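Local coordinates for tail spike protein gp49 (Pseudomonas phage LKA1, PDB 4RU4) that probably cleaves the O-specific polysaccharide of Pseudomonas as a lyase of the phage tailspike, helping the virus degrade the host cell envelope during entry, at residues S98-L112 and S210-L224. Residues are numbered along the deposited sequence; the frame is centred on the assembly and turned at random.
Sequences SIIRPTAAFTGTSVL and SIQIVGGTVPMNGLL
Ile-100 pairs with Ile-213 and Ser-110 with Asn-221, both in parallel, but the register shifts by two residues between them because the loop of 98-112 is two residues longer. In the first pairing Ile-99 and Ile-100 lie beside Gln-212 and Ile-213; after the loops, Ser-110 and Leu-112 lie beside Asn-221 and Leu-223. ND2 of Asn-221 gives OG of Ser-110 a hydrogen bond of 3.1 Å. The bond is nearly straight (171°), and OG lies in the amide plane. OG of Ser-110 and CG of Asn-221 both lie anti to their carbonyl carbons (chi1 -51° and -53°). Near-equal torsions on paired residues turn the two groups the same way, so ND2 reaches OG.

Pro-219 fills the bend: its CG lies 3.6 Å from CE2 of Phe-106 and 3.6 Å from CG2 of Val-111. CG1 of Val-218 meets the edge of the Phe-106 ring, and CG of Pro-102 lies over one face, toward the rim. Water bridges Pro-102 O to Val-214 O, and another joins Gly-108 O to Val-218 O.

Inside, CD1 of Ile-211 touches CD2 of Leu-112 at 3.8 Å. Outside, Arg-101 runs alongside Val-214 and forms a salt bridge with Asp-76. Strands 75-79 and 237-240 flank the first pairing. Such stacked parallel coils are typical of the right-handed beta-helix of pectate lyase-like proteins.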
# COMPACT_ATOMS: atom_id res chain seq x y z
N SER B 98 -13.75 29.97 8.41
CA SER B 98 -15.18 30.01 8.13
C SER B 98 -15.85 29.09 9.15
O SER B 98 -15.97 27.86 8.92
CB SER B 98 -15.49 29.57 6.70
OG SER B 98 -15.00 30.49 5.73
N ILE B 99 -16.24 29.66 10.28
CA ILE B 99 -16.67 28.89 11.44
C ILE B 99 -18.17 28.92 11.66
O ILE B 99 -18.78 30.00 11.70
CB ILE B 99 -15.98 29.42 12.70
CG1 ILE B 99 -14.48 29.13 12.63
CG2 ILE B 99 -16.59 28.84 13.98
CD1 ILE B 99 -13.65 30.05 13.52
N ILE B 100 -18.76 27.73 11.79
CA ILE B 100 -20.16 27.60 12.18
C ILE B 100 -20.20 27.06 13.62
O ILE B 100 -19.64 26.00 13.91
CB ILE B 100 -20.93 26.63 11.25
CG1 ILE B 100 -20.93 27.14 9.81
CG2 ILE B 100 -22.35 26.43 11.75
CD1 ILE B 100 -21.40 26.07 8.79
N ARG B 101 -20.85 27.80 14.51
CA ARG B 101 -20.69 27.56 15.95
C ARG B 101 -22.04 27.54 16.66
O ARG B 101 -22.62 28.60 16.90
CB ARG B 101 -19.81 28.66 16.59
CG ARG B 101 -19.40 28.37 18.04
CD ARG B 101 -18.77 29.60 18.73
NE ARG B 101 -17.59 30.04 17.99
CZ ARG B 101 -16.37 29.52 18.16
NH1 ARG B 101 -16.16 28.56 19.05
NH2 ARG B 101 -15.35 29.96 17.44
N PRO B 102 -22.54 26.35 17.00
CA PRO B 102 -23.72 26.25 17.86
C PRO B 102 -23.57 27.06 19.16
O PRO B 102 -22.51 27.03 19.78
CB PRO B 102 -23.75 24.75 18.18
CG PRO B 102 -23.28 24.12 16.88
CD PRO B 102 -22.14 25.04 16.45
N THR B 103 -24.61 27.77 19.57
CA THR B 103 -24.53 28.56 20.79
C THR B 103 -25.00 27.70 21.96
O THR B 103 -25.43 26.55 21.78
CB THR B 103 -25.45 29.80 20.73
OG1 THR B 103 -26.80 29.36 20.65
CG2 THR B 103 -25.14 30.62 19.50
N ALA B 104 -24.93 28.25 23.17
CA ALA B 104 -25.39 27.53 24.35
C ALA B 104 -26.86 27.16 24.22
O ALA B 104 -27.32 26.22 24.86
CB ALA B 104 -25.17 28.39 25.61
N ALA B 105 -27.60 27.92 23.41
CA ALA B 105 -29.04 27.70 23.25
C ALA B 105 -29.39 26.71 22.13
O ALA B 105 -30.56 26.54 21.80
CB ALA B 105 -29.74 29.02 22.98
N PHE B 106 -28.38 26.07 21.54
CA PHE B 106 -28.62 25.19 20.40
C PHE B 106 -29.59 24.07 20.71
O PHE B 106 -29.50 23.42 21.77
CB PHE B 106 -27.31 24.57 19.91
CG PHE B 106 -27.44 23.79 18.62
CD1 PHE B 106 -27.36 24.43 17.40
CD2 PHE B 106 -27.65 22.40 18.65
CE1 PHE B 106 -27.46 23.69 16.21
CE2 PHE B 106 -27.76 21.66 17.48
CZ PHE B 106 -27.67 22.31 16.25
N THR B 107 -30.52 23.85 19.78
CA THR B 107 -31.35 22.65 19.79
C THR B 107 -31.34 22.05 18.41
O THR B 107 -31.42 22.76 17.40
CB THR B 107 -32.83 22.91 20.24
OG1 THR B 107 -33.44 23.85 19.36
CG2 THR B 107 -32.88 23.44 21.66
N GLY B 108 -31.22 20.72 18.35
CA GLY B 108 -31.13 20.03 17.08
C GLY B 108 -30.26 18.80 17.14
O GLY B 108 -29.44 18.64 18.04
N THR B 109 -30.44 17.92 16.17
CA THR B 109 -29.71 16.66 16.12
C THR B 109 -28.32 16.84 15.51
O THR B 109 -27.35 16.22 15.98
CB THR B 109 -30.52 15.65 15.30
OG1 THR B 109 -31.78 15.45 15.94
CG2 THR B 109 -29.80 14.30 15.24
N SER B 110 -28.21 17.68 14.48
CA SER B 110 -26.97 17.86 13.73
C SER B 110 -26.68 19.34 13.47
O SER B 110 -27.61 20.15 13.34
CB SER B 110 -27.04 17.13 12.37
OG SER B 110 -27.45 15.79 12.55
N VAL B 111 -25.41 19.69 13.39
CA VAL B 111 -25.06 21.08 13.05
C VAL B 111 -25.42 21.39 11.60
O VAL B 111 -26.02 22.42 11.30
CB VAL B 111 -23.57 21.39 13.29
CG1 VAL B 111 -23.30 22.88 12.98
CG2 VAL B 111 -23.18 21.08 14.75
N LEU B 112 -25.05 20.47 10.70
CA LEU B 112 -25.27 20.63 9.29
C LEU B 112 -25.78 19.27 8.82
O LEU B 112 -25.25 18.23 9.22
CB LEU B 112 -23.91 20.95 8.64
CG LEU B 112 -23.77 21.65 7.30
CD1 LEU B 112 -24.66 22.88 7.33
CD2 LEU B 112 -22.31 22.06 7.07
N SER B 210 -14.13 23.15 3.23
CA SER B 210 -13.36 24.33 3.62
C SER B 210 -14.10 25.19 4.60
O SER B 210 -14.21 26.42 4.40
CB SER B 210 -13.05 25.13 2.36
OG SER B 210 -12.13 24.42 1.56
N ILE B 211 -14.62 24.55 5.65
CA ILE B 211 -15.28 25.23 6.75
C ILE B 211 -14.81 24.55 8.05
O ILE B 211 -14.21 23.47 8.02
CB ILE B 211 -16.82 25.17 6.67
CG1 ILE B 211 -17.30 23.71 6.65
CG2 ILE B 211 -17.35 25.94 5.45
CD1 ILE B 211 -18.77 23.49 7.05
N GLN B 212 -15.08 25.21 9.16
CA GLN B 212 -14.88 24.62 10.47
C GLN B 212 -16.20 24.64 11.25
O GLN B 212 -16.88 25.66 11.32
CB GLN B 212 -13.78 25.35 11.25
CG GLN B 212 -13.68 24.92 12.73
CD GLN B 212 -12.40 25.39 13.43
OE1 GLN B 212 -12.04 24.85 14.46
NE2 GLN B 212 -11.73 26.42 12.87
N ILE B 213 -16.57 23.49 11.78
CA ILE B 213 -17.72 23.39 12.67
C ILE B 213 -17.17 23.24 14.08
O ILE B 213 -16.42 22.30 14.35
CB ILE B 213 -18.57 22.16 12.31
CG1 ILE B 213 -19.30 22.42 11.00
CG2 ILE B 213 -19.57 21.80 13.45
CD1 ILE B 213 -19.93 21.18 10.45
N VAL B 214 -17.49 24.18 14.98
CA VAL B 214 -17.14 23.97 16.39
C VAL B 214 -18.43 23.60 17.08
O VAL B 214 -19.21 24.49 17.48
CB VAL B 214 -16.53 25.21 17.02
CG1 VAL B 214 -16.14 24.94 18.50
CG2 VAL B 214 -15.31 25.65 16.20
N GLY B 215 -18.68 22.29 17.17
CA GLY B 215 -19.99 21.76 17.52
C GLY B 215 -20.43 21.89 18.98
O GLY B 215 -21.61 22.07 19.26
N GLY B 216 -19.48 21.79 19.90
CA GLY B 216 -19.82 21.85 21.31
C GLY B 216 -20.45 20.55 21.81
O GLY B 216 -20.27 19.47 21.23
N THR B 217 -21.24 20.68 22.87
CA THR B 217 -21.74 19.53 23.59
C THR B 217 -23.15 19.13 23.24
O THR B 217 -23.59 18.05 23.63
CB THR B 217 -21.73 19.80 25.11
OG1 THR B 217 -22.52 20.97 25.37
CG2 THR B 217 -20.28 20.02 25.61
N VAL B 218 -23.89 19.98 22.53
CA VAL B 218 -25.32 19.67 22.29
C VAL B 218 -25.66 18.76 21.08
O VAL B 218 -26.43 17.80 21.23
CB VAL B 218 -26.20 20.96 22.23
CG1 VAL B 218 -27.66 20.57 21.98
CG2 VAL B 218 -26.04 21.76 23.54
N PRO B 219 -25.15 19.08 19.88
CA PRO B 219 -25.53 18.32 18.68
C PRO B 219 -25.10 16.87 18.79
O PRO B 219 -24.03 16.65 19.32
CB PRO B 219 -24.71 19.00 17.57
CG PRO B 219 -24.43 20.40 18.10
CD PRO B 219 -24.19 20.15 19.56
N MET B 220 -25.90 15.91 18.32
CA MET B 220 -25.43 14.53 18.24
C MET B 220 -24.36 14.39 17.19
O MET B 220 -23.40 13.65 17.38
CB MET B 220 -26.55 13.56 17.89
CG MET B 220 -27.66 13.54 18.89
SD MET B 220 -28.40 11.91 18.99
CE MET B 220 -28.90 11.63 17.30
N ASN B 221 -24.56 15.07 16.05
CA ASN B 221 -23.64 14.96 14.94
C ASN B 221 -23.10 16.31 14.56
O ASN B 221 -23.83 17.31 14.62
CB ASN B 221 -24.36 14.41 13.71
CG ASN B 221 -25.09 13.14 14.00
OD1 ASN B 221 -24.49 12.16 14.46
ND2 ASN B 221 -26.40 13.14 13.75
N GLY B 222 -21.85 16.35 14.12
CA GLY B 222 -21.32 17.56 13.53
C GLY B 222 -21.93 17.72 12.15
O GLY B 222 -22.59 18.72 11.86
N LEU B 223 -21.71 16.73 11.30
CA LEU B 223 -22.32 16.71 9.97
C LEU B 223 -23.02 15.37 9.76
O LEU B 223 -22.41 14.32 10.01
CB LEU B 223 -21.25 16.92 8.90
CG LEU B 223 -21.59 16.58 7.46
CD1 LEU B 223 -22.73 17.44 6.91
CD2 LEU B 223 -20.33 16.77 6.63
N LEU B 224 -24.27 15.41 9.30
CA LEU B 224 -25.02 14.19 8.96
C LEU B 224 -25.41 14.26 7.49
O LEU B 224 -26.01 15.23 7.07
CB LEU B 224 -26.33 14.12 9.77
CG LEU B 224 -27.25 12.98 9.32
CD1 LEU B 224 -26.63 11.62 9.60
CD2 LEU B 224 -28.63 13.11 10.00
O HOH W 1 -20.28 25.33 20.00
O HOH W 2 -28.68 16.89 19.95